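Long-range contacts in acetyl xylan esterase (Metagenome, PDB 6XYC), which probably hydrolyses both acetyl and feruloyl esters on xylan, as a bifunctional esterase of the alpha/beta hydrolase superfamily from gut microbiota: residues Glu23-Asp28 and Asn78-Met83; Tyr46-Phe51 and Phe120-His125; Ala65-Ala70 and Lys273-Phe278. One frame throughout, in Å; residues are numbered along the deposited sequence.

Contact 1 of 3, residues Glu23-Asp28 and Asn78-Met83; sequences ESHNLD and NHRSSM
The guanidinium of Arg80 carries CE1 of His25 over one face, and the imidazole meets it obliquely, the two planes 64° apart. Arg80 NE comes within 3.5 Å of His25 NE2. Ser24 OG sits over the centre of one face of the same imidazole, and Ser24 also packs on the arginine stem, its OG 3.3 Å from Arg80 CG. A bend at chi3 (-71°) turns the end of Arg80 toward the histidine. Both groups bond the same oxygen of Asp93, while His25 ND1 is held by Asp20.

The amide of Asn78 is used edge-on: Glu23 O lies in its plane, 2.9 Å from ND2, on a nearly straight bond (170°). Water 1 takes ND2 as a donor as well, at 2.8 Å, and donates to Glu23 OE2 at 2.6 Å. Asn26 N reaches Glu23 O from the opposite face of that carbonyl, at 3.1 Å, closing the short 3-10 turn. Asn78 N bonds Asn26 O at 3.0 Å, continuing the antiparallel pairing of strands 26-32 and 73-77 past the end of the latter. Without the amide, as with an alanine here, Glu23 O would probably keep one of its two donors, and water 1 would lose the group that ties it, and through it the Glu23 carboxylate, to the 78-83 loop.

The contact thus fastens the turn before one strand to the loop after its partner. With carboxylates at both ring nitrogens, His25 may favour its protonated form, and Asp93 would then balance two neighbouring positive groups.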
loop_
_atom_site.group_PDB
_atom_site.type_symbol
_atom_site.label_atom_id
_atom_site.label_comp_id
_atom_site.label_asym_id
_atom_site.label_seq_id
_atom_site.Cartn_x
_atom_site.Cartn_y
_atom_site.Cartn_z
ATOM N N GLU A 23 9.306 7.875 14.795
ATOM C CA GLU A 23 8.553 8.605 13.781
ATOM C C GLU A 23 8.175 7.702 12.613
ATOM O O GLU A 23 7.158 7.933 11.949
ATOM C CB GLU A 23 9.375 9.793 13.290
ATOM C CG GLU A 23 8.604 10.782 12.451
ATOM C CD GLU A 23 9.468 11.923 11.961
ATOM O OE1 GLU A 23 10.234 12.486 12.771
ATOM O OE2 GLU A 23 9.382 12.261 10.762
ATOM N N SER A 24 8.981 6.674 12.351
ATOM C CA SER A 24 8.651 5.683 11.334
ATOM C C SER A 24 7.355 4.949 11.629
ATOM O O SER A 24 6.833 4.270 10.740
ATOM C CB SER A 24 9.795 4.675 11.210
ATOM O OG SER A 24 10.040 4.036 12.454
ATOM N N HIS A 25 6.827 5.059 12.848
ATOM C CA HIS A 25 5.574 4.423 13.222
ATOM C C HIS A 25 4.501 5.455 13.552
ATOM O O HIS A 25 3.640 5.215 14.404
ATOM C CB HIS A 25 5.784 3.473 14.403
ATOM C CG HIS A 25 6.473 2.198 14.034
ATOM N ND1 HIS A 25 7.254 1.492 14.925
ATOM C CD2 HIS A 25 6.501 1.499 12.872
ATOM C CE1 HIS A 25 7.734 0.415 14.328
ATOM N NE2 HIS A 25 7.291 0.395 13.082
ATOM N N ASN A 26 4.553 6.608 12.895
ATOM C CA ASN A 26 3.523 7.627 13.015
ATOM C C ASN A 26 2.596 7.594 11.808
ATOM O O ASN A 26 2.957 7.123 10.729
ATOM C CB ASN A 26 4.139 9.019 13.144
ATOM C CG ASN A 26 4.755 9.266 14.500
ATOM O OD1 ASN A 26 4.554 8.506 15.443
ATOM N ND2 ASN A 26 5.511 10.358 14.605
ATOM N N LEU A 27 1.392 8.121 12.002
ATOM C CA LEU A 27 0.453 8.305 10.907
ATOM C C LEU A 27 -0.300 9.611 11.107
ATOM O O LEU A 27 -0.289 10.195 12.192
ATOM C CB LEU A 27 -0.531 7.131 10.804
ATOM C CG LEU A 27 -1.255 6.663 12.063
ATOM C CD1 LEU A 27 -2.431 7.554 12.382
ATOM C CD2 LEU A 27 -1.694 5.211 11.863
ATOM N N ASP A 28 -0.943 10.068 10.036
ATOM C CA ASP A 28 -1.808 11.239 10.066
ATOM C C ASP A 28 -3.217 10.810 9.684
ATOM O O ASP A 28 -3.396 9.965 8.801
ATOM C CB ASP A 28 -1.311 12.321 9.108
ATOM C CG ASP A 28 0.130 12.713 9.363
ATOM O OD1 ASP A 28 0.576 12.637 10.531
ATOM O OD2 ASP A 28 0.807 13.091 8.387
ATOM N N ASN A 78 3.543 6.292 7.957
ATOM C CA ASN A 78 4.960 6.022 7.762
ATOM C C ASN A 78 5.236 4.529 7.928
ATOM O O ASN A 78 4.476 3.800 8.565
ATOM C CB ASN A 78 5.807 6.820 8.758
ATOM C CG ASN A 78 5.909 8.287 8.405
ATOM O OD1 ASN A 78 5.666 8.694 7.270
ATOM N ND2 ASN A 78 6.285 9.093 9.389
ATOM N N HIS A 79 6.332 4.077 7.322
ATOM C CA HIS A 79 6.883 2.755 7.583
ATOM C C HIS A 79 8.391 2.909 7.714
ATOM O O HIS A 79 8.958 3.931 7.326
ATOM C CB HIS A 79 6.533 1.738 6.489
ATOM C CG HIS A 79 7.113 2.058 5.151
ATOM N ND1 HIS A 79 8.451 1.911 4.863
ATOM C CD2 HIS A 79 6.532 2.522 4.019
ATOM C CE1 HIS A 79 8.670 2.271 3.611
ATOM N NE2 HIS A 79 7.522 2.646 3.076
ATOM N N ARG A 80 9.041 1.902 8.289
ATOM C CA ARG A 80 10.479 1.985 8.504
ATOM C C ARG A 80 11.226 1.895 7.178
ATOM O O ARG A 80 10.774 1.256 6.222
ATOM C CB ARG A 80 10.952 0.877 9.441
ATOM C CG ARG A 80 10.761 1.181 10.912
ATOM C CD ARG A 80 11.075 -0.042 11.756
ATOM N NE ARG A 80 10.055 -1.070 11.609
ATOM C CZ ARG A 80 10.161 -2.310 12.077
ATOM N NH1 ARG A 80 11.250 -2.683 12.738
ATOM N NH2 ARG A 80 9.175 -3.179 11.890
ATOM N N SER A 81 12.382 2.553 7.130
ATOM C CA SER A 81 13.220 2.524 5.939
ATOM C C SER A 81 13.868 1.156 5.769
ATOM O O SER A 81 14.244 0.497 6.744
ATOM C CB SER A 81 14.306 3.601 6.034
ATOM O OG SER A 81 15.287 3.443 5.019
ATOM N N SER A 82 13.990 0.723 4.514
ATOM C CA SER A 82 14.740 -0.491 4.229
ATOM C C SER A 82 16.162 -0.403 4.756
ATOM O O SER A 82 16.785 -1.441 5.003
ATOM C CB SER A 82 14.762 -0.764 2.725
ATOM O OG SER A 82 15.451 0.260 2.033
ATOM N N MET A 83 16.694 0.808 4.929
ATOM C CA MET A 83 18.056 0.970 5.418
ATOM C C MET A 83 18.166 0.826 6.930
ATOM O O MET A 83 19.281 0.674 7.434
ATOM C CB MET A 83 18.602 2.333 4.985
ATOM C CG MET A 83 18.776 2.465 3.483
ATOM S SD MET A 83 19.253 4.130 3.008
ATOM C CE MET A 83 17.740 5.011 3.374
HETATM O O HOH W 1 7.184 11.724 9.449
#

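Contact 2 of 3, residues Tyr46-Phe51 and Phe120-His125; sequences YGSAWF and FSSGGH. With AES (4-(2-aminoethyl)benzenesulfonyl fluoride), chain B.
Ser122 OG accepts from two backbone amides of the facing loop, Ser48 N at 2.9 Å and, more weakly, Trp50 N at 3.2 Å. Its hydroxyl is placed between backbone N and carbonyl carbon (chi1 56°), which turns it into the type I' turn running from Ser48 to Phe51. Water 2 lies 2.7 Å from Ser122 OG, donates to Tyr46 O and bonds Ser48 OG, so one water joins all three; Ser48 OG is also hydrogen-bonded to Ala52 N.

Ser121 OG is covalently bonded to the sulfur of the inhibitor AES. Sulfonyl oxygen O1S takes hydrogen bonds from Ala49 N (2.8 Å) and Ser122 N (2.9 Å), while AES also bonds Glu190 and His262.

Trp50 lies with one face under Ser122 CB, 3.6 Å from the centroid of its five-membered ring, and turns its edge onto the face of His125 in an offset edge-to-face pair, planes at 82°. His125 NE2 is satisfied by Ile209 O, and Tyr46 OH by Ala52 O. Gly47 and Gly123 run so close to the opposite backbone that a CB on either would clash. Gly47 N lies over one face of the Phe120 ring.

Two amides converging on O1S beside a modified serine in a GxSxG turn are consistent with an oxyanion hole and nucleophile elbow, in which Ser122 OG, by gripping Ser48 N and Trp50 N, holds the loop amides in place.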
loop_
_atom_site.group_PDB
_atom_site.type_symbol
_atom_site.label_atom_id
_atom_site.label_comp_id
_atom_site.label_asym_id
_atom_site.label_seq_id
_atom_site.Cartn_x
_atom_site.Cartn_y
_atom_site.Cartn_z
ATOM N N TYR A 46 3.014 6.314 0.892
ATOM C CA TYR A 46 3.880 6.963 -0.083
ATOM C C TYR A 46 4.766 5.942 -0.791
ATOM O O TYR A 46 4.992 4.826 -0.309
ATOM C CB TYR A 46 4.777 7.998 0.599
ATOM C CG TYR A 46 5.554 7.444 1.780
ATOM C CD1 TYR A 46 5.130 7.685 3.083
ATOM C CD2 TYR A 46 6.697 6.665 1.604
ATOM C CE1 TYR A 46 5.819 7.176 4.167
ATOM C CE2 TYR A 46 7.401 6.158 2.691
ATOM C CZ TYR A 46 6.949 6.411 3.971
ATOM O OH TYR A 46 7.631 5.912 5.056
ATOM N N GLY A 47 5.282 6.350 -1.945
ATOM C CA GLY A 47 6.334 5.626 -2.630
ATOM C C GLY A 47 7.691 6.256 -2.377
ATOM O O GLY A 47 7.820 7.475 -2.255
ATOM N N SER A 48 8.709 5.404 -2.299
ATOM C CA SER A 48 10.048 5.860 -1.942
ATOM C C SER A 48 11.110 4.798 -2.187
ATOM O O SER A 48 12.198 4.870 -1.607
ATOM C CB SER A 48 10.091 6.256 -0.467
ATOM O OG SER A 48 10.063 5.097 0.359
ATOM N N ALA A 49 10.813 3.813 -3.039
ATOM C CA ALA A 49 11.688 2.653 -3.214
ATOM C C ALA A 49 12.018 2.022 -1.861
ATOM O O ALA A 49 13.111 1.490 -1.653
ATOM C CB ALA A 49 12.965 3.029 -3.969
ATOM N N TRP A 50 11.066 2.109 -0.924
ATOM C CA TRP A 50 11.157 1.594 0.445
ATOM C C TRP A 50 12.167 2.346 1.312
ATOM O O TRP A 50 12.397 1.947 2.463
ATOM C CB TRP A 50 11.491 0.095 0.470
ATOM C CG TRP A 50 10.465 -0.753 -0.236
ATOM C CD1 TRP A 50 9.192 -1.013 0.179
ATOM C CD2 TRP A 50 10.631 -1.445 -1.478
ATOM N NE1 TRP A 50 8.550 -1.815 -0.732
ATOM C CE2 TRP A 50 9.413 -2.099 -1.758
ATOM C CE3 TRP A 50 11.688 -1.573 -2.384
ATOM C CZ2 TRP A 50 9.226 -2.869 -2.903
ATOM C CZ3 TRP A 50 11.500 -2.338 -3.518
ATOM C CH2 TRP A 50 10.278 -2.972 -3.771
ATOM N N PHE A 51 12.750 3.444 0.811
ATOM C CA PHE A 51 13.839 4.096 1.533
ATOM C C PHE A 51 13.349 5.101 2.574
ATOM O O PHE A 51 14.066 5.372 3.543
ATOM C CB PHE A 51 14.783 4.833 0.574
ATOM C CG PHE A 51 15.709 3.936 -0.207
ATOM C CD1 PHE A 51 16.355 2.870 0.396
ATOM C CD2 PHE A 51 15.933 4.181 -1.556
ATOM C CE1 PHE A 51 17.203 2.049 -0.329
ATOM C CE2 PHE A 51 16.776 3.369 -2.291
ATOM C CZ PHE A 51 17.420 2.305 -1.674
ATOM N N PHE A 120 1.462 4.406 -3.911
ATOM C CA PHE A 120 2.124 4.495 -5.211
ATOM C C PHE A 120 3.563 3.981 -5.132
ATOM O O PHE A 120 4.240 4.176 -4.121
ATOM C CB PHE A 120 2.060 5.945 -5.791
ATOM C CG PHE A 120 2.442 7.043 -4.830
ATOM C CD1 PHE A 120 1.523 7.566 -3.935
ATOM C CD2 PHE A 120 3.712 7.589 -4.870
ATOM C CE1 PHE A 120 1.882 8.576 -3.070
ATOM C CE2 PHE A 120 4.064 8.602 -4.018
ATOM C CZ PHE A 120 3.152 9.095 -3.119
ATOM N N SER A 121 4.023 3.324 -6.212
ATOM C CA SER A 121 5.294 2.622 -6.276
ATOM C C SER A 121 5.405 1.731 -5.041
ATOM O O SER A 121 4.565 0.844 -4.830
ATOM C CB SER A 121 6.464 3.597 -6.396
ATOM O OG SER A 121 7.587 2.933 -6.949
ATOM N N SER A 122 6.446 1.922 -4.221
ATOM C CA SER A 122 6.673 0.994 -3.122
ATOM C C SER A 122 5.489 0.993 -2.175
ATOM O O SER A 122 5.235 -0.018 -1.518
ATOM C CB SER A 122 7.980 1.314 -2.382
ATOM O OG SER A 122 8.036 2.638 -1.907
ATOM N N GLY A 123 4.733 2.092 -2.111
ATOM C CA GLY A 123 3.502 2.090 -1.336
ATOM C C GLY A 123 2.399 1.278 -1.986
ATOM O O GLY A 123 1.550 0.708 -1.296
ATOM N N GLY A 124 2.385 1.224 -3.318
ATOM C CA GLY A 124 1.486 0.312 -4.005
ATOM C C GLY A 124 1.874 -1.136 -3.802
ATOM O O GLY A 124 1.005 -2.011 -3.717
ATOM N N HIS A 125 3.178 -1.408 -3.722
ATOM C CA HIS A 125 3.663 -2.741 -3.377
ATOM C C HIS A 125 3.167 -3.166 -1.999
ATOM O O HIS A 125 2.657 -4.279 -1.826
ATOM C CB HIS A 125 5.190 -2.742 -3.436
ATOM C CG HIS A 125 5.836 -3.862 -2.685
ATOM N ND1 HIS A 125 6.189 -3.765 -1.356
ATOM C CD2 HIS A 125 6.226 -5.093 -3.090
ATOM C CE1 HIS A 125 6.754 -4.895 -0.971
ATOM N NE2 HIS A 125 6.786 -5.719 -2.004
HETATM C C3 AES B . 12.213 2.093 -7.824
HETATM C C2 AES B . 11.133 2.861 -7.506
HETATM C C1 AES B . 10.154 2.342 -6.715
HETATM S S AES B . 8.833 3.393 -6.317
HETATM O O1S AES B . 8.746 3.564 -4.843
HETATM O O2S AES B . 9.172 4.754 -6.721
HETATM C C6 AES B . 10.216 1.075 -6.230
HETATM C C5 AES B . 11.308 0.295 -6.552
HETATM C C4 AES B . 12.308 0.810 -7.345
HETATM C C7 AES B . 13.546 -0.065 -7.732
HETATM C C8 AES B . 13.083 -1.378 -8.414
HETATM N N8 AES B . 14.226 -1.947 -9.046
HETATM O O HOH W 2 7.400 3.579 0.518
#

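Contact 3 of 3, residues Ala65-Ala70 and Lys273-Phe278; sequences APLLKA and KDMTDF
Thr276 pushes its methyl CG2 into helix 56-69, where it overlaps three residues of one side: it lies 3.6 Å from Pro66 O, 3.8 Å from Ala70 CB and 3.9 Å from Leu67 CD2. The torsion that sets CG2 anti to the carbonyl carbon also turns the hydroxyl back along its own helix, where OG1 bonds Phe272 O. The methyl is therefore what the threonine offers across the contact.

Beside it Met275 crosses Leu67 at about a right angle. Bent at chi3 (60°), its thioether brings CE to 3.9 Å from Leu67 CD2, with the Pro66 ring at the margin, CG 4.4 Å from Met275 CE. Leu67 continues inward onto Ile42, Ile44 and Val74 of the central sheet, and Met275 onto Val166 and Trp168, so the pair joins the two helices over strands on either side of strand 114-120.

The short helix axes pass 9.7 Å apart and cross at -39°. The side chains meet through apolar groups, and the one polar atom touched, Pro66 O, faces a methyl. Adhesion between helices 56-69 and 269-284, which lie side by side on the central sheet, rests here on shape and exclusion of water.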
loop_
_atom_site.group_PDB
_atom_site.type_symbol
_atom_site.label_atom_id
_atom_site.label_comp_id
_atom_site.label_asym_id
_atom_site.label_seq_id
_atom_site.Cartn_x
_atom_site.Cartn_y
_atom_site.Cartn_z
ATOM N N ALA A 65 -6.529 14.612 -1.142
ATOM C CA ALA A 65 -7.688 15.460 -1.395
ATOM C C ALA A 65 -8.807 14.726 -2.123
ATOM O O ALA A 65 -9.954 14.782 -1.653
ATOM C CB ALA A 65 -7.262 16.711 -2.171
ATOM N N PRO A 66 -8.569 14.039 -3.249
ATOM C CA PRO A 66 -9.697 13.352 -3.913
ATOM C C PRO A 66 -10.416 12.374 -3.001
ATOM O O PRO A 66 -11.651 12.291 -3.034
ATOM C CB PRO A 66 -9.036 12.651 -5.110
ATOM C CG PRO A 66 -7.552 12.630 -4.792
ATOM C CD PRO A 66 -7.295 13.852 -3.964
ATOM N N LEU A 67 -9.675 11.633 -2.177
ATOM C CA LEU A 67 -10.301 10.695 -1.252
ATOM C C LEU A 67 -11.183 11.416 -0.241
ATOM O O LEU A 67 -12.296 10.967 0.053
ATOM C CB LEU A 67 -9.228 9.878 -0.536
ATOM C CG LEU A 67 -8.425 8.945 -1.447
ATOM C CD1 LEU A 67 -7.327 8.224 -0.661
ATOM C CD2 LEU A 67 -9.342 7.951 -2.124
ATOM N N LEU A 68 -10.706 12.536 0.304
ATOM C CA LEU A 68 -11.518 13.294 1.252
ATOM C C LEU A 68 -12.775 13.840 0.587
ATOM O O LEU A 68 -13.872 13.757 1.153
ATOM C CB LEU A 68 -10.683 14.429 1.854
ATOM C CG LEU A 68 -9.577 13.957 2.803
ATOM C CD1 LEU A 68 -8.516 15.024 2.995
ATOM C CD2 LEU A 68 -10.175 13.530 4.145
ATOM N N LYS A 69 -12.637 14.394 -0.617
ATOM C CA LYS A 69 -13.795 14.925 -1.331
ATOM C C LYS A 69 -14.806 13.831 -1.648
ATOM O O LYS A 69 -16.006 14.108 -1.750
ATOM C CB LYS A 69 -13.343 15.619 -2.619
ATOM C CG LYS A 69 -12.622 16.940 -2.407
ATOM C CD LYS A 69 -11.242 16.933 -3.060
ATOM C CE LYS A 69 -11.234 17.659 -4.401
ATOM N NZ LYS A 69 -10.059 17.279 -5.226
ATOM N N ALA A 70 -14.344 12.591 -1.812
ATOM C CA ALA A 70 -15.231 11.457 -2.040
ATOM C C ALA A 70 -15.921 10.984 -0.769
ATOM O O ALA A 70 -16.811 10.129 -0.845
ATOM C CB ALA A 70 -14.447 10.290 -2.654
ATOM N N LYS A 273 -10.590 9.931 -10.177
ATOM C CA LYS A 273 -11.986 9.508 -10.218
ATOM C C LYS A 273 -12.090 7.992 -10.318
ATOM O O LYS A 273 -12.954 7.380 -9.679
ATOM C CB LYS A 273 -12.711 10.173 -11.389
ATOM C CG LYS A 273 -14.234 9.984 -11.374
ATOM C CD LYS A 273 -14.906 10.679 -12.561
ATOM C CE LYS A 273 -16.104 9.890 -13.089
ATOM N NZ LYS A 273 -17.072 9.507 -12.023
ATOM N N ASP A 274 -11.218 7.362 -11.116
ATOM C CA ASP A 274 -11.191 5.904 -11.157
ATOM C C ASP A 274 -10.981 5.333 -9.762
ATOM O O ASP A 274 -11.657 4.374 -9.366
ATOM C CB ASP A 274 -10.092 5.410 -12.103
ATOM C CG ASP A 274 -10.388 5.710 -13.560
ATOM O OD1 ASP A 274 -11.575 5.770 -13.942
ATOM O OD2 ASP A 274 -9.418 5.866 -14.331
ATOM N N MET A 275 -10.055 5.918 -8.992
ATOM C CA MET A 275 -9.767 5.394 -7.661
ATOM C C MET A 275 -10.947 5.617 -6.719
ATOM O O MET A 275 -11.346 4.712 -5.983
ATOM C CB MET A 275 -8.511 6.054 -7.086
ATOM C CG MET A 275 -8.337 5.829 -5.586
ATOM S SD MET A 275 -6.832 6.532 -4.871
ATOM C CE MET A 275 -7.046 8.260 -5.239
ATOM N N THR A 276 -11.504 6.832 -6.712
ATOM C CA THR A 276 -12.582 7.133 -5.776
ATOM C C THR A 276 -13.870 6.421 -6.164
ATOM O O THR A 276 -14.625 5.998 -5.286
ATOM C CB THR A 276 -12.811 8.647 -5.682
ATOM O OG1 THR A 276 -13.006 9.200 -6.986
ATOM C CG2 THR A 276 -11.621 9.320 -5.021
ATOM N N ASP A 277 -14.131 6.264 -7.462
ATOM C CA ASP A 277 -15.271 5.460 -7.890
ATOM C C ASP A 277 -15.112 4.016 -7.428
ATOM O O ASP A 277 -16.056 3.411 -6.905
ATOM C CB ASP A 277 -15.427 5.525 -9.415
ATOM C CG ASP A 277 -16.082 6.812 -9.887
ATOM O OD1 ASP A 277 -16.518 7.613 -9.032
ATOM O OD2 ASP A 277 -16.160 7.021 -11.117
ATOM N N PHE A 278 -13.912 3.456 -7.605
ATOM C CA PHE A 278 -13.644 2.081 -7.193
ATOM C C PHE A 278 -13.888 1.902 -5.700
ATOM O O PHE A 278 -14.646 1.021 -5.278
ATOM C CB PHE A 278 -12.202 1.722 -7.572
ATOM C CG PHE A 278 -11.734 0.402 -7.031
ATOM C CD1 PHE A 278 -12.073 -0.782 -7.675
ATOM C CD2 PHE A 278 -10.948 0.338 -5.893
ATOM C CE1 PHE A 278 -11.643 -2.008 -7.185
ATOM C CE2 PHE A 278 -10.515 -0.885 -5.393
ATOM C CZ PHE A 278 -10.862 -2.061 -6.044
#

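In the fold
Contact 2 lies nearest the middle of the chain and holds the covalently bound AES. Contact 1 abuts it, centres 12 Å apart: Ser82 N donates to Trp50 O at 2.9 Å, His79 N to Tyr46 OH at 3.2 Å, and Ser81 OG bonds Phe51 O. The loop 78-83 thus backs the ligand-binding loop 46-51, and the side chain of His79 stays about 8 Å from AES. Contact 3 is remote, its centre 20 Å from that of contact 2 and 25 Å from that of contact 1, with nearest atoms about 8 and 9 Å away. The chain still ties all three, since helix 56-69 follows loop 46-51 and leads through strand 73-77 to Asn78.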